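Local coordinates for protein REP-associated tyrosine transposase (PDB 4ER8) that binds the hairpins of repetitive extragenic palindromes and cleaves and recombines the bacterial interspersed mosaic elements built from them, at residues A[25-30]-A[91-96]; A[44-49]-A[70-75]. All blocks are in the same frame, centred on the assembly; numbering follows the deposited sequence.

In the fold
The two contacts are about 22 Å apart between centres and about 11 Å at their nearest atoms, without touching, in a fold built round a four-stranded antiparallel sheet. Contact 2 is nested within the chain loop that contact 1 closes: 25-30 comes first, then 44-49 and 70-75, and 91-96 last. Helix 73-87 links them, since it starts inside contact 2, supplies Phe84, which touches Leu27, Leu28 and Ile93 in contact 1, and leads into the loop 91-96. Helices 27-30 and 32-45 follow each other in the chain and each lends residues to the first segment of one contact. Each contact also meets the bound DNA, through the edge of a guanine at contact 1 and through phosphates at contact 2.

Contact 1: A[25-30]-A[91-96]; sequences SQLLTT and KNIWQP. With nucleotides of chain B.
Leu28 reaches Trp94 with one methyl, CD2 lying 3.8 Å from CH2 of the indole in an oblique approach. Beside it, Leu27 CD2 meets Ile93 CD1 at 4.0 Å, the two side chains crossing at about a right angle. No hydrogen bond joins the segments, and the contact is small and apolar; Phe84 of helix 73-87 packs against both leucines and Ile93. With CG1 between the backbone N and the carbonyl carbon (chi1 62°), Ile93 also lays CG1 over the rim of one Trp94 face. The indole NE1 is bonded to Lys81 O, which ties the ring to helix 73-87. At the start of helix 27-30, Leu27 N donates to Ser25 OG at 3.2 Å, an ST turn.

Next to Trp94, Gln95 extends toward the DNA and reads the edge of DG4 of chain B twice. Its OE1 accepts from N2 of that guanine at 3.1 Å. Its NE2 donates to N3 of the same base in a nearly straight bond (170°), while CD lies 3.5 Å from C2 of DA3 of chain B. The amide thus answers a donor and an acceptor side by side, a pairing that suits guanine; adenine, lacking the N2 amino group, could offer OE1 no such donor.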
loop_
_atom_site.group_PDB
_atom_site.type_symbol
_atom_site.label_atom_id
_atom_site.label_comp_id
_atom_site.label_asym_id
_atom_site.label_seq_id
_atom_site.Cartn_x
_atom_site.Cartn_y
_atom_site.Cartn_z
ATOM N N SER A 25 10.486 12.897 -4.170
ATOM C CA SER A 25 9.264 12.999 -4.980
ATOM C C SER A 25 8.028 13.226 -4.126
ATOM O O SER A 25 8.018 12.871 -2.949
ATOM C CB SER A 25 9.087 11.738 -5.802
ATOM O OG SER A 25 7.942 11.805 -6.620
ATOM N N GLN A 26 6.996 13.839 -4.702
ATOM C CA GLN A 26 5.686 14.004 -4.023
ATOM C C GLN A 26 4.600 13.707 -4.996
ATOM O O GLN A 26 3.424 14.070 -4.804
ATOM C CB GLN A 26 5.472 15.407 -3.509
ATOM C CG GLN A 26 6.487 15.848 -2.489
ATOM C CD GLN A 26 5.939 16.941 -1.625
ATOM O OE1 GLN A 26 6.675 17.571 -0.860
ATOM N NE2 GLN A 26 4.614 17.160 -1.713
ATOM N N LEU A 27 5.026 13.032 -6.049
ATOM C CA LEU A 27 4.194 12.617 -7.105
ATOM C C LEU A 27 2.969 11.775 -6.689
ATOM O O LEU A 27 1.911 11.923 -7.276
ATOM C CB LEU A 27 5.076 11.873 -8.091
ATOM C CG LEU A 27 4.334 11.381 -9.322
ATOM C CD1 LEU A 27 4.317 12.466 -10.433
ATOM C CD2 LEU A 27 4.983 10.134 -9.785
ATOM N N LEU A 28 3.078 10.877 -5.711
ATOM C CA LEU A 28 1.940 9.990 -5.406
ATOM C C LEU A 28 0.842 10.808 -4.717
ATOM O O LEU A 28 -0.346 10.458 -4.692
ATOM C CB LEU A 28 2.354 8.779 -4.566
ATOM C CG LEU A 28 3.294 7.724 -5.156
ATOM C CD1 LEU A 28 3.362 6.481 -4.268
ATOM C CD2 LEU A 28 2.868 7.354 -6.563
ATOM N N THR A 29 1.271 11.935 -4.187
ATOM C CA THR A 29 0.404 12.797 -3.465
ATOM C C THR A 29 -0.197 13.831 -4.428
ATOM O O THR A 29 -1.420 13.852 -4.638
ATOM C CB THR A 29 1.174 13.348 -2.279
ATOM O OG1 THR A 29 0.582 12.799 -1.099
ATOM C CG2 THR A 29 1.178 14.887 -2.224
ATOM N N THR A 30 0.676 14.629 -5.048
ATOM C CA THR A 30 0.302 15.617 -6.050
ATOM C C THR A 30 -0.673 15.001 -7.066
ATOM O O THR A 30 -1.777 15.522 -7.274
ATOM C CB THR A 30 1.586 16.198 -6.700
ATOM O OG1 THR A 30 2.335 16.907 -5.692
ATOM C CG2 THR A 30 1.276 17.135 -7.875
ATOM N N LYS A 91 8.842 8.553 -16.892
ATOM C CA LYS A 91 9.471 7.260 -17.196
ATOM C C LYS A 91 10.302 6.819 -16.020
ATOM O O LYS A 91 10.954 7.665 -15.382
ATOM C CB LYS A 91 10.383 7.336 -18.435
ATOM C CG LYS A 91 9.665 7.601 -19.756
ATOM C CD LYS A 91 9.726 9.094 -20.159
ATOM C CE LYS A 91 8.755 9.411 -21.307
ATOM N NZ LYS A 91 8.857 8.424 -22.438
ATOM N N ASN A 92 10.272 5.505 -15.736
ATOM C CA ASN A 92 11.153 4.901 -14.732
ATOM C C ASN A 92 11.027 5.507 -13.318
ATOM O O ASN A 92 12.017 5.765 -12.636
ATOM C CB ASN A 92 12.611 4.978 -15.207
ATOM C CG ASN A 92 13.575 4.338 -14.223
ATOM O OD1 ASN A 92 13.246 3.325 -13.584
ATOM N ND2 ASN A 92 14.771 4.932 -14.075
ATOM N N ILE A 93 9.802 5.723 -12.873
ATOM C CA ILE A 93 9.591 6.302 -11.547
ATOM C C ILE A 93 9.618 5.295 -10.389
ATOM O O ILE A 93 9.981 5.661 -9.282
ATOM C CB ILE A 93 8.265 7.075 -11.494
ATOM C CG1 ILE A 93 7.072 6.123 -11.757
ATOM C CG2 ILE A 93 8.332 8.261 -12.468
ATOM C CD1 ILE A 93 5.704 6.803 -11.879
ATOM N N TRP A 94 9.226 4.047 -10.659
ATOM C CA TRP A 94 9.040 3.015 -9.632
ATOM C C TRP A 94 10.307 2.351 -9.145
ATOM O O TRP A 94 11.139 1.987 -9.950
ATOM C CB TRP A 94 8.146 1.910 -10.208
ATOM C CG TRP A 94 6.756 2.424 -10.499
ATOM C CD1 TRP A 94 6.159 2.565 -11.731
ATOM C CD2 TRP A 94 5.811 2.919 -9.536
ATOM N NE1 TRP A 94 4.895 3.112 -11.582
ATOM C CE2 TRP A 94 4.658 3.328 -10.249
ATOM C CE3 TRP A 94 5.825 3.043 -8.140
ATOM C CZ2 TRP A 94 3.528 3.849 -9.613
ATOM C CZ3 TRP A 94 4.699 3.559 -7.499
ATOM C CH2 TRP A 94 3.567 3.961 -8.238
ATOM N N GLN A 95 10.448 2.122 -7.844
ATOM C CA GLN A 95 11.363 1.048 -7.448
ATOM C C GLN A 95 10.864 -0.270 -8.085
ATOM O O GLN A 95 9.694 -0.622 -7.990
ATOM C CB GLN A 95 11.568 0.919 -5.932
ATOM C CG GLN A 95 12.055 -0.468 -5.506
ATOM C CD GLN A 95 12.663 -0.515 -4.138
ATOM O OE1 GLN A 95 12.317 0.266 -3.263
ATOM N NE2 GLN A 95 13.575 -1.438 -3.930
ATOM N N PRO A 96 11.740 -0.955 -8.818
ATOM C CA PRO A 96 11.334 -2.185 -9.466
ATOM C C PRO A 96 10.693 -3.160 -8.482
ATOM O O PRO A 96 10.999 -3.156 -7.279
ATOM C CB PRO A 96 12.682 -2.754 -9.967
ATOM C CG PRO A 96 13.456 -1.512 -10.346
ATOM C CD PRO A 96 13.119 -0.572 -9.184
ATOM P P DA B 3 15.994 -10.816 -0.476
ATOM O OP1 DA B 3 15.956 -10.952 -1.934
ATOM O OP2 DA B 3 17.135 -11.490 0.152
ATOM O "O5'" DA B 3 15.894 -9.354 0.157
ATOM C "C5'" DA B 3 14.861 -8.455 -0.180
ATOM C "C4'" DA B 3 15.140 -7.861 -1.569
ATOM O "O4'" DA B 3 14.057 -6.989 -1.959
ATOM C "C3'" DA B 3 16.400 -7.051 -1.744
ATOM O "O3'" DA B 3 16.750 -7.170 -3.065
ATOM C "C2'" DA B 3 15.902 -5.640 -1.459
ATOM C "C1'" DA B 3 14.526 -5.681 -2.136
ATOM N N9 DA B 3 13.424 -4.871 -1.606
ATOM C C8 DA B 3 13.145 -4.546 -0.307
ATOM N N7 DA B 3 12.057 -3.826 -0.174
ATOM C C5 DA B 3 11.597 -3.657 -1.472
ATOM C C6 DA B 3 10.480 -2.978 -2.018
ATOM N N6 DA B 3 9.539 -2.292 -1.305
ATOM N N1 DA B 3 10.333 -3.064 -3.354
ATOM C C2 DA B 3 11.230 -3.736 -4.059
ATOM N N3 DA B 3 12.316 -4.380 -3.657
ATOM C C4 DA B 3 12.426 -4.310 -2.347
ATOM P P DG B 4 18.194 -6.653 -3.642
ATOM O OP1 DG B 4 18.431 -7.458 -4.859
ATOM O OP2 DG B 4 19.158 -6.571 -2.524
ATOM O "O5'" DG B 4 17.958 -5.180 -4.194
ATOM C "C5'" DG B 4 16.986 -4.893 -5.164
ATOM C "C4'" DG B 4 16.695 -3.405 -5.098
ATOM O "O4'" DG B 4 16.196 -3.148 -3.759
ATOM C "C3'" DG B 4 17.890 -2.460 -5.273
ATOM O "O3'" DG B 4 17.408 -1.266 -5.819
ATOM C "C2'" DG B 4 18.337 -2.195 -3.836
ATOM C "C1'" DG B 4 16.975 -2.087 -3.163
ATOM N N9 DG B 4 16.943 -2.282 -1.701
ATOM C C8 DG B 4 17.891 -2.874 -0.904
ATOM N N7 DG B 4 17.583 -2.934 0.360
ATOM C C5 DG B 4 16.329 -2.342 0.411
ATOM C C6 DG B 4 15.449 -2.122 1.526
ATOM O O6 DG B 4 15.661 -2.427 2.726
ATOM N N1 DG B 4 14.234 -1.503 1.174
ATOM C C2 DG B 4 13.914 -1.173 -0.101
ATOM N N2 DG B 4 12.736 -0.562 -0.257
ATOM N N3 DG B 4 14.720 -1.367 -1.157
ATOM C C4 DG B 4 15.913 -1.955 -0.838
ATOM P P DG B 5 18.039 -0.600 -7.150
ATOM O OP1 DG B 5 19.355 0.015 -6.813
ATOM O OP2 DG B 5 17.012 0.215 -7.802
ATOM O "O5'" DG B 5 18.158 -1.891 -8.061
ATOM C "C5'" DG B 5 16.985 -2.426 -8.629
ATOM C "C4'" DG B 5 17.236 -2.613 -10.102
ATOM O "O4'" DG B 5 17.156 -1.314 -10.743
ATOM C "C3'" DG B 5 18.610 -3.160 -10.520
ATOM O "O3'" DG B 5 18.379 -4.205 -11.424
ATOM C "C2'" DG B 5 19.267 -2.005 -11.276
ATOM C "C1'" DG B 5 18.044 -1.336 -11.864
ATOM N N9 DG B 5 18.056 0.055 -12.295
ATOM C C8 DG B 5 17.454 0.526 -13.449
ATOM N N7 DG B 5 17.514 1.830 -13.540
ATOM C C5 DG B 5 18.184 2.222 -12.360
ATOM C C6 DG B 5 18.576 3.520 -11.898
ATOM O O6 DG B 5 18.399 4.615 -12.468
ATOM N N1 DG B 5 19.228 3.507 -10.656
ATOM C C2 DG B 5 19.470 2.365 -9.922
ATOM N N2 DG B 5 20.109 2.549 -8.747
ATOM N N3 DG B 5 19.141 1.139 -10.348
ATOM C C4 DG B 5 18.512 1.147 -11.579
#

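Contact 2: A[44-49]-A[70-75]; sequences RDRPFE and DDDFSS. With nucleotides of chain B.
Ser74 OG, in the first turn of helix 73-87, lies 2.6 Å from OP1 of DC31 of chain B, to which it is hydrogen-bonded, and it also bonds Tyr8 OH. Just before it, OD2 of the N-cap residue Asp72 caps the helix, accepting from Ser75 N at 2.8 Å on the syn side of the carboxylate and 27° out of its plane. CG anti to the backbone N (chi1 -176°) turns the carboxylate to this end. The turn before it is fixed by Asp70 OD2, which receives Asp72 N at 2.9 Å in an Asx turn.

Against this cap comes Arg46, just past the end of helix 32-45. Ser75 CB sits over the rim of one guanidinium face, 3.3 Å from NH1. Asp72 OD1 stays 4.1 Å from Arg46 NH1, too far for a salt bridge, though the opposite charges probably attract each other weakly. At the edge of the same group, NH2 gives a nearly straight (172°) bond of 2.9 Å to OP1 of DA12 of chain B. Shortening Arg46 to an alanine is likely to leave that phosphate without this charged partner and Ser75 CB without the guanidinium over it. The arrangement is an aspartate-capped helix N-terminus preceded by an Asx turn, where Ser74 meets one phosphate of the bound DNA and Arg46 another.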
loop_
_atom_site.group_PDB
_atom_site.type_symbol
_atom_site.label_atom_id
_atom_site.label_comp_id
_atom_site.label_asym_id
_atom_site.label_seq_id
_atom_site.Cartn_x
_atom_site.Cartn_y
_atom_site.Cartn_z
ATOM N N ARG A 44 -11.274 -3.113 -11.299
ATOM C CA ARG A 44 -12.383 -3.523 -12.188
ATOM C C ARG A 44 -12.048 -4.786 -13.017
ATOM O O ARG A 44 -12.811 -5.763 -13.014
ATOM C CB ARG A 44 -12.817 -2.368 -13.123
ATOM C CG ARG A 44 -13.519 -1.140 -12.426
ATOM C CD ARG A 44 -13.798 0.083 -13.381
ATOM N NE ARG A 44 -14.417 -0.318 -14.657
ATOM C CZ ARG A 44 -13.799 -0.330 -15.847
ATOM N NH1 ARG A 44 -12.529 0.068 -15.958
ATOM N NH2 ARG A 44 -14.459 -0.732 -16.938
ATOM N N ASP A 45 -10.890 -4.777 -13.685
ATOM C CA ASP A 45 -10.507 -5.862 -14.600
ATOM C C ASP A 45 -10.044 -7.148 -13.899
ATOM O O ASP A 45 -10.190 -8.257 -14.430
ATOM C CB ASP A 45 -9.467 -5.340 -15.600
ATOM C CG ASP A 45 -9.942 -4.055 -16.316
ATOM O OD1 ASP A 45 -11.162 -3.963 -16.620
ATOM O OD2 ASP A 45 -9.118 -3.130 -16.571
ATOM N N ARG A 46 -9.494 -6.991 -12.697
ATOM C CA ARG A 46 -8.991 -8.130 -11.931
ATOM C C ARG A 46 -9.400 -7.892 -10.505
ATOM O O ARG A 46 -8.631 -7.323 -9.734
ATOM C CB ARG A 46 -7.476 -8.231 -12.046
ATOM C CG ARG A 46 -6.962 -8.378 -13.487
ATOM C CD ARG A 46 -5.446 -8.320 -13.539
ATOM N NE ARG A 46 -4.911 -8.298 -14.898
ATOM C CZ ARG A 46 -4.340 -9.340 -15.493
ATOM N NH1 ARG A 46 -4.228 -10.502 -14.844
ATOM N NH2 ARG A 46 -3.875 -9.214 -16.736
ATOM N N PRO A 47 -10.638 -8.279 -10.148
ATOM C CA PRO A 47 -11.173 -7.923 -8.815
ATOM C C PRO A 47 -10.256 -8.284 -7.637
ATOM O O PRO A 47 -9.593 -9.329 -7.644
ATOM C CB PRO A 47 -12.510 -8.706 -8.733
ATOM C CG PRO A 47 -12.490 -9.668 -9.880
ATOM C CD PRO A 47 -11.626 -9.017 -10.951
ATOM N N PHE A 48 -10.195 -7.396 -6.649
ATOM C CA PHE A 48 -9.620 -7.752 -5.336
ATOM C C PHE A 48 -10.238 -6.895 -4.240
ATOM O O PHE A 48 -10.908 -5.911 -4.538
ATOM C CB PHE A 48 -8.084 -7.651 -5.320
ATOM C CG PHE A 48 -7.553 -6.256 -5.548
ATOM C CD1 PHE A 48 -7.169 -5.470 -4.476
ATOM C CD2 PHE A 48 -7.405 -5.754 -6.841
ATOM C CE1 PHE A 48 -6.644 -4.197 -4.692
ATOM C CE2 PHE A 48 -6.912 -4.507 -7.063
ATOM C CZ PHE A 48 -6.531 -3.701 -5.996
ATOM N N GLU A 49 -10.003 -7.269 -2.984
ATOM C CA GLU A 49 -10.448 -6.457 -1.863
ATOM C C GLU A 49 -9.274 -5.672 -1.248
ATOM O O GLU A 49 -8.251 -6.261 -0.857
ATOM C CB GLU A 49 -11.145 -7.331 -0.813
ATOM C CG GLU A 49 -12.398 -6.678 -0.196
ATOM C CD GLU A 49 -12.578 -7.039 1.286
ATOM O OE1 GLU A 49 -13.101 -6.178 2.052
ATOM O OE2 GLU A 49 -12.179 -8.166 1.689
ATOM N N ASP A 70 -7.684 -17.410 -6.876
ATOM C CA ASP A 70 -6.856 -16.405 -7.536
ATOM C C ASP A 70 -5.612 -16.107 -6.654
ATOM O O ASP A 70 -5.751 -15.696 -5.497
ATOM C CB ASP A 70 -7.688 -15.136 -7.758
ATOM C CG ASP A 70 -6.993 -14.102 -8.650
ATOM O OD1 ASP A 70 -7.673 -13.318 -9.368
ATOM O OD2 ASP A 70 -5.754 -14.043 -8.627
ATOM N N ASP A 71 -4.409 -16.326 -7.197
ATOM C CA ASP A 71 -3.184 -16.038 -6.464
ATOM C C ASP A 71 -2.355 -14.895 -7.086
ATOM O O ASP A 71 -1.231 -14.627 -6.661
ATOM C CB ASP A 71 -2.333 -17.317 -6.305
ATOM C CG ASP A 71 -1.870 -17.924 -7.667
ATOM O OD1 ASP A 71 -2.120 -17.315 -8.731
ATOM O OD2 ASP A 71 -1.270 -19.027 -7.684
ATOM N N ASP A 72 -2.912 -14.195 -8.067
ATOM C CA ASP A 72 -2.080 -13.396 -8.960
ATOM C C ASP A 72 -2.011 -11.923 -8.638
ATOM O O ASP A 72 -2.505 -11.087 -9.407
ATOM C CB ASP A 72 -2.494 -13.621 -10.407
ATOM C CG ASP A 72 -1.601 -12.881 -11.408
ATOM O OD1 ASP A 72 -1.877 -12.996 -12.638
ATOM O OD2 ASP A 72 -0.653 -12.158 -10.982
ATOM N N PHE A 73 -1.365 -11.584 -7.522
ATOM C CA PHE A 73 -1.087 -10.160 -7.241
ATOM C C PHE A 73 -0.046 -9.555 -8.195
ATOM O O PHE A 73 0.033 -8.343 -8.336
ATOM C CB PHE A 73 -0.646 -9.959 -5.794
ATOM C CG PHE A 73 0.487 -10.864 -5.379
ATOM C CD1 PHE A 73 1.818 -10.526 -5.684
ATOM C CD2 PHE A 73 0.222 -12.059 -4.706
ATOM C CE1 PHE A 73 2.853 -11.356 -5.328
ATOM C CE2 PHE A 73 1.254 -12.908 -4.359
ATOM C CZ PHE A 73 2.591 -12.534 -4.653
ATOM N N SER A 74 0.741 -10.401 -8.846
ATOM C CA SER A 74 1.803 -9.924 -9.724
ATOM C C SER A 74 1.248 -9.072 -10.856
ATOM O O SER A 74 1.560 -7.857 -10.981
ATOM C CB SER A 74 2.635 -11.085 -10.268
ATOM O OG SER A 74 3.512 -11.605 -9.282
ATOM N N SER A 75 0.370 -9.691 -11.638
ATOM C CA SER A 75 -0.318 -8.964 -12.714
ATOM C C SER A 75 -0.913 -7.688 -12.197
ATOM O O SER A 75 -0.703 -6.611 -12.765
ATOM C CB SER A 75 -1.409 -9.839 -13.266
ATOM O OG SER A 75 -0.831 -11.031 -13.734
ATOM P P DC B 31 6.588 -10.149 -9.196
ATOM O OP1 DC B 31 5.628 -10.654 -8.221
ATOM O OP2 DC B 31 7.692 -9.284 -8.821
ATOM O "O5'" DC B 31 7.174 -11.420 -9.953
ATOM C "C5'" DC B 31 6.365 -12.538 -10.400
ATOM C "C4'" DC B 31 7.271 -13.675 -10.881
ATOM O "O4'" DC B 31 7.982 -13.150 -12.035
ATOM C "C3'" DC B 31 8.357 -14.139 -9.883
ATOM O "O3'" DC B 31 8.076 -15.454 -9.688
ATOM C "C2'" DC B 31 9.677 -14.033 -10.622
ATOM C "C1'" DC B 31 9.279 -13.673 -12.046
ATOM N N1 DC B 31 10.070 -12.554 -12.536
ATOM C C2 DC B 31 10.936 -12.745 -13.599
ATOM O O2 DC B 31 10.960 -13.896 -14.065
ATOM N N3 DC B 31 11.666 -11.676 -14.032
ATOM C C4 DC B 31 11.571 -10.456 -13.462
ATOM N N4 DC B 31 12.298 -9.379 -13.902
ATOM C C5 DC B 31 10.696 -10.276 -12.359
ATOM C C6 DC B 31 9.975 -11.323 -11.938
ATOM P P DA B 12 -1.981 -11.743 -19.547
ATOM O OP1 DA B 12 -2.640 -11.368 -18.288
ATOM O OP2 DA B 12 -2.579 -12.833 -20.346
ATOM O "O5'" DA B 12 -1.742 -10.404 -20.403
ATOM C "C5'" DA B 12 -1.258 -9.253 -19.793
ATOM C "C4'" DA B 12 -1.151 -8.108 -20.784
ATOM O "O4'" DA B 12 -0.125 -8.379 -21.777
ATOM C "C3'" DA B 12 -2.422 -7.899 -21.601
ATOM O "O3'" DA B 12 -2.538 -6.522 -21.963
ATOM C "C2'" DA B 12 -2.211 -8.763 -22.848
ATOM C "C1'" DA B 12 -0.728 -8.494 -23.085
ATOM N N9 DA B 12 -0.086 -9.562 -23.843
ATOM C C8 DA B 12 -0.591 -10.812 -24.114
ATOM N N7 DA B 12 0.227 -11.579 -24.804
ATOM C C5 DA B 12 1.338 -10.764 -24.999
ATOM C C6 DA B 12 2.572 -10.979 -25.661
ATOM N N6 DA B 12 2.869 -12.138 -26.267
ATOM N N1 DA B 12 3.486 -9.967 -25.671
ATOM C C2 DA B 12 3.174 -8.812 -25.050
ATOM N N3 DA B 12 2.045 -8.493 -24.409
ATOM C C4 DA B 12 1.169 -9.521 -24.414
#